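Local coordinates for protein DNA ligase (Alteromonas mediterranea, PDB 6GDR) that probably seals nicks in the phosphodiester backbone of DNA through an adenylated intermediate, as a minimal ATP-dependent ligase of the Lig E group, at residues K231-S236 with K256-P261; S266-K271 with A284-V289; K219-F224 with L238-A243. All coordinates share one frame; numbering follows the deposited sequence.

Contact 1. Residues K231-S236 with K256-P261. Unlike the reference sequence in segment 256-261: Arg259 (reference Gln). With nucleotides of chain A.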
loop_
_atom_site.group_PDB
_atom_site.type_symbol
_atom_site.label_atom_id
_atom_site.label_comp_id
_atom_site.label_asym_id
_atom_site.label_seq_id
_atom_site.Cartn_x
_atom_site.Cartn_y
_atom_site.Cartn_z
ATOM N N LYS D 231 -13.019 -2.183 -26.566
ATOM C CA LYS D 231 -12.903 -1.636 -27.910
ATOM C C LYS D 231 -14.220 -0.989 -28.318
ATOM O O LYS D 231 -15.302 -1.497 -28.010
ATOM C CB LYS D 231 -12.524 -2.743 -28.895
ATOM C CG LYS D 231 -11.512 -2.330 -29.954
ATOM C CD LYS D 231 -10.700 -3.523 -30.441
ATOM C CE LYS D 231 -9.644 -3.936 -29.422
ATOM N N GLY D 232 -14.126 0.143 -29.012
ATOM C CA GLY D 232 -15.318 0.881 -29.380
ATOM C C GLY D 232 -16.098 1.416 -28.203
ATOM O O GLY D 232 -17.273 1.760 -28.350
ATOM N N MET D 233 -15.475 1.492 -27.029
ATOM C CA MET D 233 -16.104 2.001 -25.821
ATOM C C MET D 233 -15.168 3.007 -25.165
ATOM O O MET D 233 -14.000 3.138 -25.539
ATOM C CB MET D 233 -16.438 0.864 -24.844
ATOM C CG MET D 233 -17.406 -0.169 -25.401
ATOM S SD MET D 233 -17.391 -1.718 -24.477
ATOM C CE MET D 233 -17.817 -1.150 -22.834
ATOM N N MET D 234 -15.694 3.721 -24.175
ATOM C CA MET D 234 -14.910 4.727 -23.473
ATOM C C MET D 234 -13.961 4.055 -22.488
ATOM O O MET D 234 -14.383 3.236 -21.665
ATOM C CB MET D 234 -15.828 5.705 -22.743
ATOM C CG MET D 234 -15.094 6.835 -22.027
ATOM S SD MET D 234 -14.432 6.368 -20.414
ATOM C CE MET D 234 -15.942 6.145 -19.476
ATOM N N GLY D 235 -12.683 4.409 -22.572
ATOM C CA GLY D 235 -11.684 3.872 -21.669
ATOM C C GLY D 235 -11.447 4.764 -20.469
ATOM O O GLY D 235 -11.371 4.282 -19.334
ATOM N N SER D 236 -11.328 6.070 -20.705
ATOM C CA SER D 236 -11.092 7.020 -19.629
ATOM C C SER D 236 -11.652 8.376 -20.027
ATOM O O SER D 236 -12.025 8.608 -21.180
ATOM C CB SER D 236 -9.600 7.127 -19.298
ATOM O OG SER D 236 -8.862 7.583 -20.418
ATOM N N LYS D 256 -22.020 -0.626 -19.039
ATOM C CA LYS D 256 -23.065 0.177 -19.663
ATOM C C LYS D 256 -22.710 1.656 -19.622
ATOM O O LYS D 256 -22.976 2.391 -20.580
ATOM C CB LYS D 256 -24.408 -0.073 -18.976
ATOM C CG LYS D 256 -25.604 0.490 -19.736
ATOM N N GLU D 257 -22.108 2.114 -18.522
ATOM C CA GLU D 257 -21.702 3.512 -18.429
ATOM C C GLU D 257 -20.617 3.845 -19.443
ATOM O O GLU D 257 -20.535 4.987 -19.911
ATOM C CB GLU D 257 -21.225 3.823 -17.011
ATOM C CG GLU D 257 -22.351 3.910 -15.991
ATOM C CD GLU D 257 -21.847 4.002 -14.564
ATOM O OE1 GLU D 257 -20.721 3.532 -14.297
ATOM O OE2 GLU D 257 -22.577 4.547 -13.709
ATOM N N ARG D 258 -19.778 2.868 -19.799
ATOM C CA ARG D 258 -18.763 3.106 -20.819
ATOM C C ARG D 258 -19.392 3.315 -22.189
ATOM O O ARG D 258 -18.858 4.072 -23.007
ATOM C CB ARG D 258 -17.769 1.946 -20.853
ATOM C CG ARG D 258 -16.943 1.825 -19.585
ATOM C CD ARG D 258 -15.831 0.803 -19.725
ATOM N NE ARG D 258 -14.988 0.768 -18.535
ATOM C CZ ARG D 258 -14.004 1.628 -18.283
ATOM N NH1 ARG D 258 -13.729 2.605 -19.139
ATOM N NH2 ARG D 258 -13.294 1.513 -17.170
ATOM N N ARG D 259 -20.513 2.651 -22.460
ATOM C CA ARG D 259 -21.307 2.937 -23.648
ATOM C C ARG D 259 -22.215 4.124 -23.346
ATOM O O ARG D 259 -22.997 4.085 -22.390
ATOM C CB ARG D 259 -22.122 1.711 -24.052
ATOM C CG ARG D 259 -21.277 0.485 -24.371
ATOM C CD ARG D 259 -22.145 -0.729 -24.672
ATOM N NE ARG D 259 -22.549 -1.439 -23.459
ATOM C CZ ARG D 259 -21.912 -2.486 -22.938
ATOM N NH1 ARG D 259 -22.369 -3.053 -21.830
ATOM N NH2 ARG D 259 -20.823 -2.973 -23.515
ATOM N N ALA D 260 -22.106 5.179 -24.146
ATOM C CA ALA D 260 -22.793 6.429 -23.847
ATOM C C ALA D 260 -22.300 6.953 -22.503
ATOM O O ALA D 260 -23.041 6.925 -21.510
ATOM C CB ALA D 260 -24.312 6.239 -23.837
ATOM N N PRO D 261 -21.062 7.430 -22.430
ATOM C CA PRO D 261 -20.510 7.892 -21.154
ATOM C C PRO D 261 -20.923 9.321 -20.859
ATOM O O PRO D 261 -21.623 9.955 -21.664
ATOM C CB PRO D 261 -18.995 7.784 -21.377
ATOM C CG PRO D 261 -18.836 8.045 -22.835
ATOM C CD PRO D 261 -20.054 7.457 -23.505
ATOM P P DG A 11 -8.152 0.031 -21.243
ATOM O OP1 DG A 11 -8.767 0.801 -22.349
ATOM O OP2 DG A 11 -6.862 -0.664 -21.460
ATOM O "O5'" DG A 11 -7.986 0.989 -19.975
ATOM C "C5'" DG A 11 -9.090 1.762 -19.528
ATOM C "C4'" DG A 11 -8.793 2.431 -18.197
ATOM O "O4'" DG A 11 -8.802 1.445 -17.138
ATOM C "C3'" DG A 11 -7.427 3.082 -18.088
ATOM O "O3'" DG A 11 -7.424 4.382 -18.658
ATOM C "C2'" DG A 11 -7.200 3.112 -16.582
ATOM C "C1'" DG A 11 -7.954 1.878 -16.082
ATOM N N9 DG A 11 -7.072 0.780 -15.700
ATOM C C8 DG A 11 -6.676 -0.280 -16.479
ATOM N N7 DG A 11 -5.872 -1.103 -15.865
ATOM C C5 DG A 11 -5.722 -0.550 -14.599
ATOM C C6 DG A 11 -4.964 -0.999 -13.490
ATOM O O6 DG A 11 -4.253 -2.010 -13.404
ATOM N N1 DG A 11 -5.091 -0.140 -12.399
ATOM C C2 DG A 11 -5.852 1.005 -12.384
ATOM N N2 DG A 11 -5.853 1.706 -11.243
ATOM N N3 DG A 11 -6.564 1.435 -13.415
ATOM C C4 DG A 11 -6.451 0.611 -14.485
#

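Contact 2. Residues S266-K271 with A284-V289. With nucleotides of chain C.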
loop_
_atom_site.group_PDB
_atom_site.type_symbol
_atom_site.label_atom_id
_atom_site.label_comp_id
_atom_site.label_asym_id
_atom_site.label_seq_id
_atom_site.Cartn_x
_atom_site.Cartn_y
_atom_site.Cartn_z
ATOM N N SER D 266 -19.923 17.995 -18.831
ATOM C CA SER D 266 -20.645 17.637 -17.621
ATOM C C SER D 266 -19.673 17.527 -16.448
ATOM O O SER D 266 -18.455 17.651 -16.597
ATOM C CB SER D 266 -21.410 16.331 -17.829
ATOM O OG SER D 266 -20.537 15.273 -18.183
ATOM N N TRP D 267 -20.219 17.296 -15.257
ATOM C CA TRP D 267 -19.433 17.142 -14.041
ATOM C C TRP D 267 -19.650 15.750 -13.469
ATOM O O TRP D 267 -20.756 15.205 -13.539
ATOM C CB TRP D 267 -19.813 18.201 -13.004
ATOM C CG TRP D 267 -19.350 19.574 -13.364
ATOM C CD1 TRP D 267 -19.942 20.437 -14.238
ATOM C CD2 TRP D 267 -18.195 20.250 -12.855
ATOM N NE1 TRP D 267 -19.227 21.607 -14.307
ATOM C CE2 TRP D 267 -18.149 21.517 -13.466
ATOM C CE3 TRP D 267 -17.195 19.905 -11.941
ATOM C CZ2 TRP D 267 -17.142 22.441 -13.194
ATOM C CZ3 TRP D 267 -16.196 20.822 -11.673
ATOM C CH2 TRP D 267 -16.177 22.076 -12.296
ATOM N N VAL D 268 -18.588 15.180 -12.904
ATOM C CA VAL D 268 -18.637 13.855 -12.306
ATOM C C VAL D 268 -17.998 13.915 -10.928
ATOM O O VAL D 268 -17.126 14.748 -10.662
ATOM C CB VAL D 268 -17.928 12.797 -13.180
ATOM C CG1 VAL D 268 -18.580 12.719 -14.553
ATOM C CG2 VAL D 268 -16.440 13.111 -13.307
ATOM N N THR D 269 -18.439 13.020 -10.051
ATOM C CA THR D 269 -17.873 12.881 -8.718
ATOM C C THR D 269 -17.031 11.616 -8.652
ATOM O O THR D 269 -17.446 10.554 -9.128
ATOM C CB THR D 269 -18.969 12.831 -7.650
ATOM O OG1 THR D 269 -19.823 13.973 -7.788
ATOM C CG2 THR D 269 -18.362 12.827 -6.251
ATOM N N PHE D 270 -15.849 11.736 -8.052
ATOM C CA PHE D 270 -14.906 10.634 -7.963
ATOM C C PHE D 270 -14.332 10.576 -6.556
ATOM O O PHE D 270 -14.207 11.598 -5.878
ATOM C CB PHE D 270 -13.764 10.788 -8.976
ATOM C CG PHE D 270 -12.834 11.931 -8.670
ATOM C CD1 PHE D 270 -11.664 11.718 -7.959
ATOM C CD2 PHE D 270 -13.131 13.216 -9.089
ATOM C CE1 PHE D 270 -10.808 12.764 -7.673
ATOM C CE2 PHE D 270 -12.277 14.267 -8.807
ATOM C CZ PHE D 270 -11.115 14.039 -8.098
ATOM N N LYS D 271 -13.981 9.369 -6.127
ATOM C CA LYS D 271 -13.267 9.175 -4.877
ATOM C C LYS D 271 -11.780 9.017 -5.162
ATOM O O LYS D 271 -11.372 8.621 -6.255
ATOM C CB LYS D 271 -13.798 7.956 -4.114
ATOM C CG LYS D 271 -13.175 6.621 -4.497
ATOM C CD LYS D 271 -13.767 5.497 -3.665
ATOM C CE LYS D 271 -12.937 4.231 -3.774
ATOM N NZ LYS D 271 -13.412 3.172 -2.842
ATOM N N ALA D 284 -7.828 7.100 -8.090
ATOM C CA ALA D 284 -9.145 7.683 -8.296
ATOM C C ALA D 284 -10.059 6.713 -9.033
ATOM O O ALA D 284 -9.622 5.960 -9.907
ATOM C CB ALA D 284 -9.031 8.988 -9.079
ATOM N N SER D 285 -11.341 6.738 -8.672
ATOM C CA SER D 285 -12.353 5.929 -9.336
ATOM C C SER D 285 -13.649 6.722 -9.413
ATOM O O SER D 285 -13.920 7.587 -8.577
ATOM C CB SER D 285 -12.589 4.600 -8.604
ATOM O OG SER D 285 -12.997 4.817 -7.266
ATOM N N PHE D 286 -14.447 6.415 -10.431
ATOM C CA PHE D 286 -15.696 7.124 -10.666
ATOM C C PHE D 286 -16.792 6.606 -9.743
ATOM O O PHE D 286 -16.855 5.413 -9.434
ATOM C CB PHE D 286 -16.118 6.968 -12.128
ATOM C CG PHE D 286 -17.523 7.416 -12.409
ATOM C CD1 PHE D 286 -17.826 8.761 -12.541
ATOM C CD2 PHE D 286 -18.542 6.489 -12.552
ATOM C CE1 PHE D 286 -19.118 9.172 -12.802
ATOM C CE2 PHE D 286 -19.836 6.894 -12.812
ATOM C CZ PHE D 286 -20.126 8.237 -12.937
ATOM N N LEU D 287 -17.659 7.520 -9.301
ATOM C CA LEU D 287 -18.788 7.177 -8.444
ATOM C C LEU D 287 -20.104 7.366 -9.190
ATOM O O LEU D 287 -20.678 6.400 -9.704
ATOM C CB LEU D 287 -18.772 8.029 -7.174
ATOM C CG LEU D 287 -17.644 7.750 -6.180
ATOM C CD1 LEU D 287 -17.371 8.987 -5.342
ATOM C CD2 LEU D 287 -17.998 6.570 -5.291
ATOM N N ARG D 288 -20.590 8.605 -9.251
ATOM C CA ARG D 288 -21.805 8.921 -9.988
ATOM C C ARG D 288 -21.654 10.308 -10.597
ATOM O O ARG D 288 -20.713 11.046 -10.293
ATOM C CB ARG D 288 -23.053 8.834 -9.094
ATOM C CG ARG D 288 -23.063 9.758 -7.877
ATOM C CD ARG D 288 -22.155 9.256 -6.763
ATOM N NE ARG D 288 -22.472 9.863 -5.473
ATOM C CZ ARG D 288 -22.133 11.101 -5.123
ATOM N NH1 ARG D 288 -21.472 11.880 -5.968
ATOM N NH2 ARG D 288 -22.464 11.564 -3.925
ATOM N N VAL D 289 -22.599 10.655 -11.470
ATOM C CA VAL D 289 -22.530 11.895 -12.237
ATOM C C VAL D 289 -22.975 13.070 -11.370
ATOM O O VAL D 289 -22.919 12.998 -10.137
ATOM C CB VAL D 289 -23.369 11.787 -13.528
ATOM C CG1 VAL D 289 -22.792 10.721 -14.441
ATOM C CG2 VAL D 289 -24.832 11.493 -13.207
ATOM P P DC C 3 -12.043 0.627 -5.256
ATOM O OP1 DC C 3 -13.119 1.393 -4.587
ATOM O OP2 DC C 3 -11.497 -0.588 -4.612
ATOM O "O5'" DC C 3 -12.533 0.213 -6.722
ATOM C "C5'" DC C 3 -13.042 1.202 -7.607
ATOM C "C4'" DC C 3 -13.221 0.638 -9.008
ATOM O "O4'" DC C 3 -11.975 0.059 -9.460
ATOM C "C3'" DC C 3 -14.241 -0.480 -9.119
ATOM O "O3'" DC C 3 -15.542 0.044 -9.367
ATOM C "C2'" DC C 3 -13.727 -1.323 -10.285
ATOM C "C1'" DC C 3 -12.228 -1.017 -10.343
ATOM N N1 DC C 3 -11.364 -2.171 -9.952
ATOM C C2 DC C 3 -11.076 -3.164 -10.892
ATOM O O2 DC C 3 -11.547 -3.068 -12.032
ATOM N N3 DC C 3 -10.289 -4.206 -10.526
ATOM C C4 DC C 3 -9.803 -4.272 -9.287
ATOM N N4 DC C 3 -9.029 -5.318 -8.974
ATOM C C5 DC C 3 -10.084 -3.268 -8.314
ATOM C C6 DC C 3 -10.861 -2.246 -8.686
#

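Contact 3. Residues K219-F224 with L238-A243. Unlike the reference sequence in segment 219-224: Phe224 (reference Leu).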
loop_
_atom_site.group_PDB
_atom_site.type_symbol
_atom_site.label_atom_id
_atom_site.label_comp_id
_atom_site.label_asym_id
_atom_site.label_seq_id
_atom_site.Cartn_x
_atom_site.Cartn_y
_atom_site.Cartn_z
ATOM N N LYS D 219 -14.889 18.403 -14.048
ATOM C CA LYS D 219 -15.573 18.555 -15.325
ATOM C C LYS D 219 -14.852 17.739 -16.389
ATOM O O LYS D 219 -13.638 17.883 -16.571
ATOM C CB LYS D 219 -15.630 20.027 -15.739
ATOM C CG LYS D 219 -16.288 20.272 -17.093
ATOM C CD LYS D 219 -16.432 21.759 -17.395
ATOM C CE LYS D 219 -15.083 22.466 -17.426
ATOM N NZ LYS D 219 -15.197 23.879 -17.881
ATOM N N VAL D 220 -15.602 16.886 -17.086
ATOM C CA VAL D 220 -15.022 16.061 -18.141
ATOM C C VAL D 220 -14.667 16.939 -19.332
ATOM O O VAL D 220 -15.487 17.736 -19.806
ATOM C CB VAL D 220 -15.988 14.932 -18.540
ATOM C CG1 VAL D 220 -17.372 15.474 -18.872
ATOM C CG2 VAL D 220 -15.433 14.133 -19.718
ATOM N N LEU D 221 -13.435 16.790 -19.826
ATOM C CA LEU D 221 -12.937 17.596 -20.932
ATOM C C LEU D 221 -12.821 16.836 -22.245
ATOM O O LEU D 221 -12.828 17.470 -23.304
ATOM C CB LEU D 221 -11.556 18.176 -20.589
ATOM C CG LEU D 221 -11.440 18.992 -19.301
ATOM C CD1 LEU D 221 -10.021 19.517 -19.148
ATOM C CD2 LEU D 221 -12.437 20.140 -19.280
ATOM N N ALA D 222 -12.710 15.512 -22.209
ATOM C CA ALA D 222 -12.533 14.733 -23.428
ATOM C C ALA D 222 -12.711 13.259 -23.090
ATOM O O ALA D 222 -12.692 12.862 -21.923
ATOM C CB ALA D 222 -11.162 14.984 -24.060
ATOM N N HIS D 223 -12.890 12.456 -24.136
ATOM C CA HIS D 223 -13.014 11.013 -24.023
ATOM C C HIS D 223 -11.777 10.344 -24.608
ATOM O O HIS D 223 -11.093 10.909 -25.466
ATOM C CB HIS D 223 -14.263 10.507 -24.751
ATOM C CG HIS D 223 -15.544 11.060 -24.212
ATOM N ND1 HIS D 223 -16.774 10.754 -24.757
ATOM C CD2 HIS D 223 -15.790 11.898 -23.176
ATOM C CE1 HIS D 223 -17.720 11.380 -24.081
ATOM N NE2 HIS D 223 -17.151 12.081 -23.117
ATOM N N PHE D 224 -11.496 9.132 -24.136
ATOM C CA PHE D 224 -10.384 8.336 -24.638
ATOM C C PHE D 224 -10.875 6.925 -24.916
ATOM O O PHE D 224 -11.476 6.288 -24.045
ATOM C CB PHE D 224 -9.220 8.313 -23.644
ATOM C CG PHE D 224 -8.381 9.557 -23.671
ATOM C CD1 PHE D 224 -7.457 9.759 -24.683
ATOM C CD2 PHE D 224 -8.514 10.523 -22.690
ATOM C CE1 PHE D 224 -6.682 10.900 -24.715
ATOM C CE2 PHE D 224 -7.741 11.668 -22.718
ATOM C CZ PHE D 224 -6.824 11.856 -23.732
ATOM N N LEU D 238 -10.838 12.618 -19.531
ATOM C CA LEU D 238 -9.936 13.683 -19.098
ATOM C C LEU D 238 -10.759 14.704 -18.325
ATOM O O LEU D 238 -11.401 15.577 -18.912
ATOM C CB LEU D 238 -9.234 14.324 -20.289
ATOM C CG LEU D 238 -8.298 15.487 -19.943
ATOM C CD1 LEU D 238 -7.184 15.040 -19.001
ATOM C CD2 LEU D 238 -7.715 16.102 -21.205
ATOM N N VAL D 239 -10.739 14.595 -17.002
ATOM C CA VAL D 239 -11.507 15.471 -16.144
ATOM C C VAL D 239 -10.592 16.563 -15.604
ATOM O O VAL D 239 -9.371 16.498 -15.719
ATOM C CB VAL D 239 -12.195 14.691 -14.997
ATOM C CG1 VAL D 239 -13.114 13.618 -15.561
ATOM C CG2 VAL D 239 -11.162 14.075 -14.062
ATOM N N GLU D 240 -11.194 17.587 -15.001
ATOM C CA GLU D 240 -10.441 18.700 -14.437
ATOM C C GLU D 240 -11.161 19.197 -13.195
ATOM O O GLU D 240 -12.379 19.397 -13.219
ATOM C CB GLU D 240 -10.283 19.832 -15.457
ATOM C CG GLU D 240 -9.696 21.113 -14.881
ATOM C CD GLU D 240 -9.352 22.127 -15.954
ATOM O OE1 GLU D 240 -8.332 21.939 -16.649
ATOM O OE2 GLU D 240 -10.109 23.107 -16.107
ATOM N N THR D 241 -10.409 19.393 -12.119
ATOM C CA THR D 241 -10.991 19.851 -10.872
ATOM C C THR D 241 -11.161 21.367 -10.890
ATOM O O THR D 241 -10.488 22.069 -11.650
ATOM C CB THR D 241 -10.110 19.445 -9.694
ATOM O OG1 THR D 241 -8.860 20.143 -9.762
ATOM C CG2 THR D 241 -9.853 17.946 -9.705
ATOM N N PRO D 242 -12.063 21.900 -10.062
ATOM C CA PRO D 242 -12.226 23.363 -10.010
ATOM C C PRO D 242 -10.929 24.107 -9.754
ATOM O O PRO D 242 -10.778 25.249 -10.208
ATOM C CB PRO D 242 -13.225 23.557 -8.862
ATOM C CG PRO D 242 -13.995 22.284 -8.815
ATOM C CD PRO D 242 -13.026 21.203 -9.192
ATOM N N ALA D 243 -9.982 23.497 -9.043
ATOM C CA ALA D 243 -8.701 24.138 -8.775
ATOM C C ALA D 243 -7.780 24.153 -9.987
ATOM O O ALA D 243 -6.675 24.700 -9.891
ATOM C CB ALA D 243 -8.003 23.439 -7.607
#

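Contact 1. Residues K231-S236 with K256-P261
The guanidinium of Arg258 reaches the start of strand 234-240 and grips two successive carbonyls with one nitrogen. Its NH1 donates to Met234 O at 2.7 Å and to Gly235 O at 2.9 Å, and both oxygens lie near the guanidinium plane, at its edge. The two bonds differ in approach: the donor is tilted 24° from the carbonyl plane of Met234 but stands above that of Gly235, off its lone pairs. The arm is extended from CG to NE (chi3 176°), which carries the charge from the last turn of helix 255-258 to the strand, while NH2 hydrogen-bonds Gly250 O. Without this guanidinium, as with an alanine here, the carbonyls of Met234 and Gly235 would probably lose their shared donor and the strand be less firmly tied to the helix. A backbone bond from Met234 N to Arg258 O, weak at 3.4 Å, adds to the same junction. Both segments belong to the OB-like domain, and the strand carries a classic beta bulge at Gly235 and Ser236, opposite Phe224, at the point where it meets DNA. Gly235 O lies 3.4 Å from C4' of DG11 of chain A, and a CB on Gly235 would crowd OP1 of that nucleotide; Ser236 OG hydrogen-bonds a phosphate of the bound DNA. The two methionines supply the remaining packing. Met233 bends at its last torsion to bring CE to 3.7 Å from Arg258 CB, and its chain runs alongside that of Arg259, which points the same way; Met233 CE lies 3.6 Å from Arg259 NH2. Met234 bends at chi2 and chi3, crossing the Arg258 chain at about a right angle, and makes apolar contact with Pro261, Met234 CB lying 3.8 Å from Pro261 CG and CE against Pro261 CB.

Contact 2. Residues S266-K271 with A284-V289
Lys271 and Ser285 form an antiparallel hydrogen-bonded pair between strands 267-271 and 285-289, Lys271 N to Ser285 O at 3.0 Å and Ser285 N to Lys271 O at 3.1 Å. Further along, Leu287 N donates to Thr269 O and Thr269 N to Arg288 O. The apolar packing lies on the face of Val268, Phe270 and Phe286. Phe286, with CG anti to its backbone N (chi1 168°), turns its ring edge to Val268, CE1 lying 3.8 Å from Val268 CB, and stacks on Phe253. Phe270 CD1 meets Ala284 CB at 4.0 Å. On the other face the Arg288 chain runs beside Thr269, and its NH1 comes close to Thr269 CB and OG1 without a well-formed hydrogen bond. The charged contact is with DNA: the Lys271 chain, extended beyond CG, passes Ser285, Lys271 CG lying 3.3 Å from Ser285 OG, and its NZ hydrogen-bonds OP1 of DC3 of chain C at a distance modelled doubtfully short; NZ also bonds Tyr273 OH. Ser285 CB packs on C5' of the same nucleotide. Such an antiparallel strand pair, offering a lysine to the phosphate backbone, belongs to the DNA-binding OB-like domain of the ligase.

Contact 3. Residues K219-F224 with L238-A243
Leu221 leans its side chain over the backbone and flank of strand 238-240. Its CG stands anti to the carbonyl carbon (chi1 -55°), which sends CD1 along the strand to 3.7 Å from Glu240 CB, the two side chains crossing obliquely; Leu221 CB and CG lie against Leu238 O. Glu240 extends beyond CG, with its OE1 3.9 Å from Leu221 CD1, so the leucine packs against both the aliphatic stem and the carboxylate end. Lys219 is on the same face as Glu240, but its NZ stays 5.4 Å from Glu240 OE2, too far for a salt bridge. At the other end, the Phe224 ring offers its edge to Leu238: Phe224 CE2 approaches Leu238 CB at 3.9 Å, near the ring plane. The ring also makes a cation-pi contact with Lys248. Leu238 CB has Ala222 CB beside it at 4.3 Å.

The two segments are arms of the antiparallel hairpin formed by strands 214-225 and 234-240 of the OB-like domain, interrupted by a classic beta bulge at Leu221 and Ala222, opposite Leu238. Leu238 therefore bonds two successive residues, accepting from Leu221 N in a bond modelled so short that its length is doubtful, and donating from its own N to Ala222 O at 3.0 Å. Lys219 N donates to Glu240 O at 2.8 Å, whereas the return bond from Glu240 N to Lys219 O is weak.

Opposite this face, Val220 and Val239 are buried, with Val239 CG1 4.0 Å from Val220 CA. Val239 also touches Phe247 and Val268.

All three contacts lie in the OB-like domain and reach its five-stranded antiparallel sheet, well away from the centre of the chain. Strand 234-240 serves both contact 1 and contact 3, whose centres are about 16 Å apart and whose segments alternate along the sequence; backbone bonds between strands 234-240 and 214-225 join them. Contact 2 follows both in the chain, its centre about 10 Å from that of contact 3, and Ser266 O meets Val220 N between neighbouring strands. Contacts 1 and 2, their centres about 15 Å apart, touch through Glu257 and Phe286. Contact 1 meets a nucleotide of chain A and contact 2 one of chain C, so the domain touches two DNA chains.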